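Local coordinates for protein homocysteine S-methyltransferase (PDB 5DMM) that transfers a methyl group from S-methylmethionine, or less efficiently S-adenosylmethionine, to homocysteine in a zinc-dependent reaction that yields methionine, at residues D131-Y139 / C167-E175. Numbering follows the deposited sequence.
Sequences DGSEYRGDY and CETLPNFSE. With HCS (2-amino-4-mercapto-butyric acid), chain F.
Gly137 and Pro171 bring the two backbones together, their CA atoms 4.6 Å apart, where the irregular loop 131-139 lies over the link between strand 164-170 and helix 173-183. Gly137 has a positive phi, and a side chain there would run into Pro171 O. The Pro171 ring fits into the bend of the loop: its CB lies against Gly137 CA, and its CG sits 3.4 Å from Tyr139 OH.

Asn172, the N-cap of the helix, works in both directions. Its chi1 of -178° swings CG away from its own backbone N and up to the loop, where ND2 gives a fairly straight bond to Gly137 O (2.8 Å, 162° at the hydrogen). The amide and the Tyr139 ring are nearly parallel, 9° between planes. On the other branch OD1 accepts two bonds in its carbonyl plane, from Glu175 N at 2.8 Å and from Ser174 OG at 2.7 Å. Cutting this side chain back to an alanine is likely to leave Gly137 O without this donor, Glu175 N without its capping acceptor and Ser174 OG without OD1.

At the edge of its ring, Tyr139 OH donates to Glu175 OE1 (2.6 Å), on the syn side of a carboxylate turned steeply to the ring. The other oxygen, OE2, is held by His150 and the backbone N of Tyr125, so both ends of this buried group are engaged.

On the side of the homocysteine pocket, Glu134 CG runs alongside Thr169 CG2 at 4.0 Å, while Glu134 OE2 is hydrogen-bonded to Tyr71 OH. Thr169 OG1 in turn lies 3.2 Å from the homocysteine sulfur, SD, and Glu168 meets the substrate's carboxylate. The contact thus joins a loop to a strand-helix junction at the C-terminal mouth of the parallel barrel, the usual place for a TIM-barrel active site.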
loop_
_atom_site.group_PDB
_atom_site.type_symbol
_atom_site.label_atom_id
_atom_site.label_comp_id
_atom_site.label_asym_id
_atom_site.label_seq_id
_atom_site.Cartn_x
_atom_site.Cartn_y
_atom_site.Cartn_z
ATOM N N ASP A 131 10.927 -14.825 2.987
ATOM C CA ASP A 131 12.031 -15.014 3.915
ATOM C C ASP A 131 12.371 -13.680 4.570
ATOM O O ASP A 131 13.506 -13.450 4.986
ATOM C CB ASP A 131 13.254 -15.598 3.197
ATOM C CG ASP A 131 13.573 -14.868 1.903
ATOM O OD1 ASP A 131 12.880 -13.871 1.610
ATOM O OD2 ASP A 131 14.511 -15.279 1.182
ATOM N N GLY A 132 11.372 -12.804 4.648
ATOM C CA GLY A 132 11.554 -11.473 5.193
ATOM C C GLY A 132 12.460 -10.613 4.330
ATOM O O GLY A 132 13.118 -9.696 4.829
ATOM N N SER A 133 12.484 -10.899 3.030
ATOM C CA SER A 133 13.374 -10.199 2.109
ATOM C C SER A 133 12.820 -8.854 1.660
ATOM O O SER A 133 13.481 -8.125 0.928
ATOM C CB SER A 133 13.660 -11.056 0.878
ATOM O OG SER A 133 14.845 -10.628 0.229
ATOM N N GLU A 134 11.606 -8.521 2.091
ATOM C CA GLU A 134 11.042 -7.218 1.761
ATOM C C GLU A 134 11.692 -6.118 2.598
ATOM O O GLU A 134 11.357 -4.935 2.456
ATOM C CB GLU A 134 9.528 -7.213 1.959
ATOM C CG GLU A 134 9.085 -7.567 3.355
ATOM C CD GLU A 134 8.347 -8.883 3.398
ATOM O OE1 GLU A 134 9.019 -9.935 3.386
ATOM O OE2 GLU A 134 7.096 -8.861 3.436
ATOM N N TYR A 135 12.630 -6.519 3.456
ATOM C CA TYR A 135 13.353 -5.597 4.321
ATOM C C TYR A 135 14.856 -5.613 4.061
ATOM O O TYR A 135 15.587 -4.786 4.606
ATOM C CB TYR A 135 13.087 -5.922 5.793
ATOM C CG TYR A 135 11.623 -6.032 6.135
ATOM C CD1 TYR A 135 10.811 -4.907 6.158
ATOM C CD2 TYR A 135 11.050 -7.264 6.430
ATOM C CE1 TYR A 135 9.472 -5.003 6.464
ATOM C CE2 TYR A 135 9.710 -7.369 6.741
ATOM C CZ TYR A 135 8.925 -6.235 6.753
ATOM O OH TYR A 135 7.589 -6.333 7.060
ATOM N N ARG A 136 15.323 -6.557 3.247
ATOM C CA ARG A 136 16.740 -6.600 2.896
ATOM C C ARG A 136 16.935 -6.224 1.424
ATOM O O ARG A 136 17.883 -5.518 1.077
ATOM C CB ARG A 136 17.342 -7.984 3.202
ATOM C CG ARG A 136 17.321 -8.991 2.046
ATOM C CD ARG A 136 17.975 -10.308 2.429
ATOM N NE ARG A 136 17.224 -10.994 3.477
ATOM C CZ ARG A 136 16.416 -12.028 3.265
ATOM N NH1 ARG A 136 15.771 -12.583 4.282
ATOM N NH2 ARG A 136 16.259 -12.513 2.038
ATOM N N GLY A 137 16.022 -6.678 0.565
ATOM C CA GLY A 137 16.095 -6.385 -0.857
ATOM C C GLY A 137 17.252 -7.018 -1.605
ATOM O O GLY A 137 17.550 -6.628 -2.733
ATOM N N ASP A 138 17.914 -8.000 -1.001
ATOM C CA ASP A 138 19.032 -8.627 -1.695
ATOM C C ASP A 138 18.558 -9.830 -2.496
ATOM O O ASP A 138 18.779 -10.975 -2.123
ATOM C CB ASP A 138 20.142 -9.042 -0.730
ATOM C CG ASP A 138 21.433 -9.428 -1.461
ATOM O OD1 ASP A 138 21.495 -9.289 -2.704
ATOM O OD2 ASP A 138 22.394 -9.860 -0.795
ATOM N N TYR A 139 17.896 -9.541 -3.605
ATOM C CA TYR A 139 17.515 -10.561 -4.556
ATOM C C TYR A 139 17.717 -10.028 -5.968
ATOM O O TYR A 139 17.817 -8.803 -6.181
ATOM C CB TYR A 139 16.077 -11.015 -4.331
ATOM C CG TYR A 139 15.032 -9.936 -4.098
ATOM C CD1 TYR A 139 14.475 -9.751 -2.834
ATOM C CD2 TYR A 139 14.557 -9.146 -5.144
ATOM C CE1 TYR A 139 13.498 -8.795 -2.614
ATOM C CE2 TYR A 139 13.572 -8.180 -4.927
ATOM C CZ TYR A 139 13.048 -8.022 -3.663
ATOM O OH TYR A 139 12.051 -7.105 -3.445
ATOM N N CYS A 167 2.191 0.630 -4.508
ATOM C CA CYS A 167 3.390 -0.179 -4.673
ATOM C C CYS A 167 4.196 0.043 -3.403
ATOM O O CYS A 167 4.772 1.109 -3.222
ATOM C CB CYS A 167 4.162 0.234 -5.921
ATOM S SG CYS A 167 3.167 0.084 -7.431
ATOM N N GLU A 168 4.219 -0.950 -2.524
ATOM C CA GLU A 168 4.611 -0.698 -1.137
ATOM C C GLU A 168 5.607 -1.694 -0.562
ATOM O O GLU A 168 5.770 -2.804 -1.078
ATOM C CB GLU A 168 3.364 -0.692 -0.261
ATOM C CG GLU A 168 2.612 -2.037 -0.287
ATOM C CD GLU A 168 1.347 -2.022 0.550
ATOM O OE1 GLU A 168 1.109 -1.021 1.261
ATOM O OE2 GLU A 168 0.590 -3.023 0.498
ATOM N N THR A 169 6.249 -1.296 0.536
ATOM C CA THR A 169 7.217 -2.136 1.236
ATOM C C THR A 169 8.365 -2.547 0.295
ATOM O O THR A 169 8.921 -3.643 0.404
ATOM C CB THR A 169 6.536 -3.410 1.832
ATOM O OG1 THR A 169 5.196 -3.098 2.235
ATOM C CG2 THR A 169 7.304 -3.944 3.036
ATOM N N LEU A 170 8.725 -1.647 -0.614
ATOM C CA LEU A 170 9.707 -1.933 -1.666
ATOM C C LEU A 170 11.144 -1.704 -1.180
ATOM O O LEU A 170 11.477 -0.608 -0.760
ATOM C CB LEU A 170 9.435 -1.051 -2.886
ATOM C CG LEU A 170 8.009 -1.033 -3.457
ATOM C CD1 LEU A 170 7.928 -0.027 -4.588
ATOM C CD2 LEU A 170 7.590 -2.414 -3.937
ATOM N N PRO A 171 11.999 -2.736 -1.254
ATOM C CA PRO A 171 13.364 -2.667 -0.721
ATOM C C PRO A 171 14.459 -2.600 -1.778
ATOM O O PRO A 171 15.617 -2.380 -1.424
ATOM C CB PRO A 171 13.482 -3.981 0.032
ATOM C CG PRO A 171 12.715 -4.945 -0.878
ATOM C CD PRO A 171 11.603 -4.131 -1.529
ATOM N N ASN A 172 14.092 -2.815 -3.038
ATOM C CA ASN A 172 15.038 -3.093 -4.112
ATOM C C ASN A 172 14.890 -2.113 -5.276
ATOM O O ASN A 172 13.812 -1.981 -5.862
ATOM C CB ASN A 172 14.841 -4.541 -4.590
ATOM C CG ASN A 172 15.809 -4.940 -5.684
ATOM O OD1 ASN A 172 15.674 -4.514 -6.831
ATOM N ND2 ASN A 172 16.782 -5.785 -5.336
ATOM N N PHE A 173 15.982 -1.425 -5.598
ATOM C CA PHE A 173 16.001 -0.376 -6.618
ATOM C C PHE A 173 15.739 -0.904 -8.018
ATOM O O PHE A 173 14.983 -0.291 -8.780
ATOM C CB PHE A 173 17.349 0.354 -6.580
ATOM C CG PHE A 173 17.404 1.595 -7.420
ATOM C CD1 PHE A 173 16.393 2.537 -7.374
ATOM C CD2 PHE A 173 18.502 1.843 -8.231
ATOM C CE1 PHE A 173 16.459 3.700 -8.146
ATOM C CE2 PHE A 173 18.577 3.003 -9.003
ATOM C CZ PHE A 173 17.549 3.929 -8.962
ATOM N N SER A 174 16.353 -2.031 -8.370
ATOM C CA SER A 174 16.174 -2.557 -9.720
ATOM C C SER A 174 14.711 -2.959 -9.926
ATOM O O SER A 174 14.159 -2.769 -11.007
ATOM C CB SER A 174 17.119 -3.740 -9.992
ATOM O OG SER A 174 16.753 -4.893 -9.255
ATOM N N GLU A 175 14.069 -3.468 -8.878
ATOM C CA GLU A 175 12.647 -3.811 -8.969
ATOM C C GLU A 175 11.784 -2.540 -9.062
ATOM O O GLU A 175 10.801 -2.495 -9.798
ATOM C CB GLU A 175 12.225 -4.673 -7.776
ATOM C CG GLU A 175 10.722 -4.930 -7.692
ATOM C CD GLU A 175 10.337 -5.779 -6.495
ATOM O OE1 GLU A 175 11.056 -5.754 -5.469
ATOM O OE2 GLU A 175 9.310 -6.482 -6.588
HETATM N N HCS F . -0.127 -5.880 3.302
HETATM C CA HCS F . 0.133 -4.566 3.856
HETATM C CB HCS F . 1.625 -4.269 3.783
HETATM C CG HCS F . 2.424 -5.278 4.600
HETATM S SD HCS F . 4.132 -4.704 4.767
HETATM C C HCS F . -0.621 -3.535 3.069
HETATM O OXT HCS F . -1.300 -3.911 2.090
HETATM O O HCS F . -0.541 -2.338 3.423
HETATM O O HOH W 1 17.811 -7.495 -9.402
#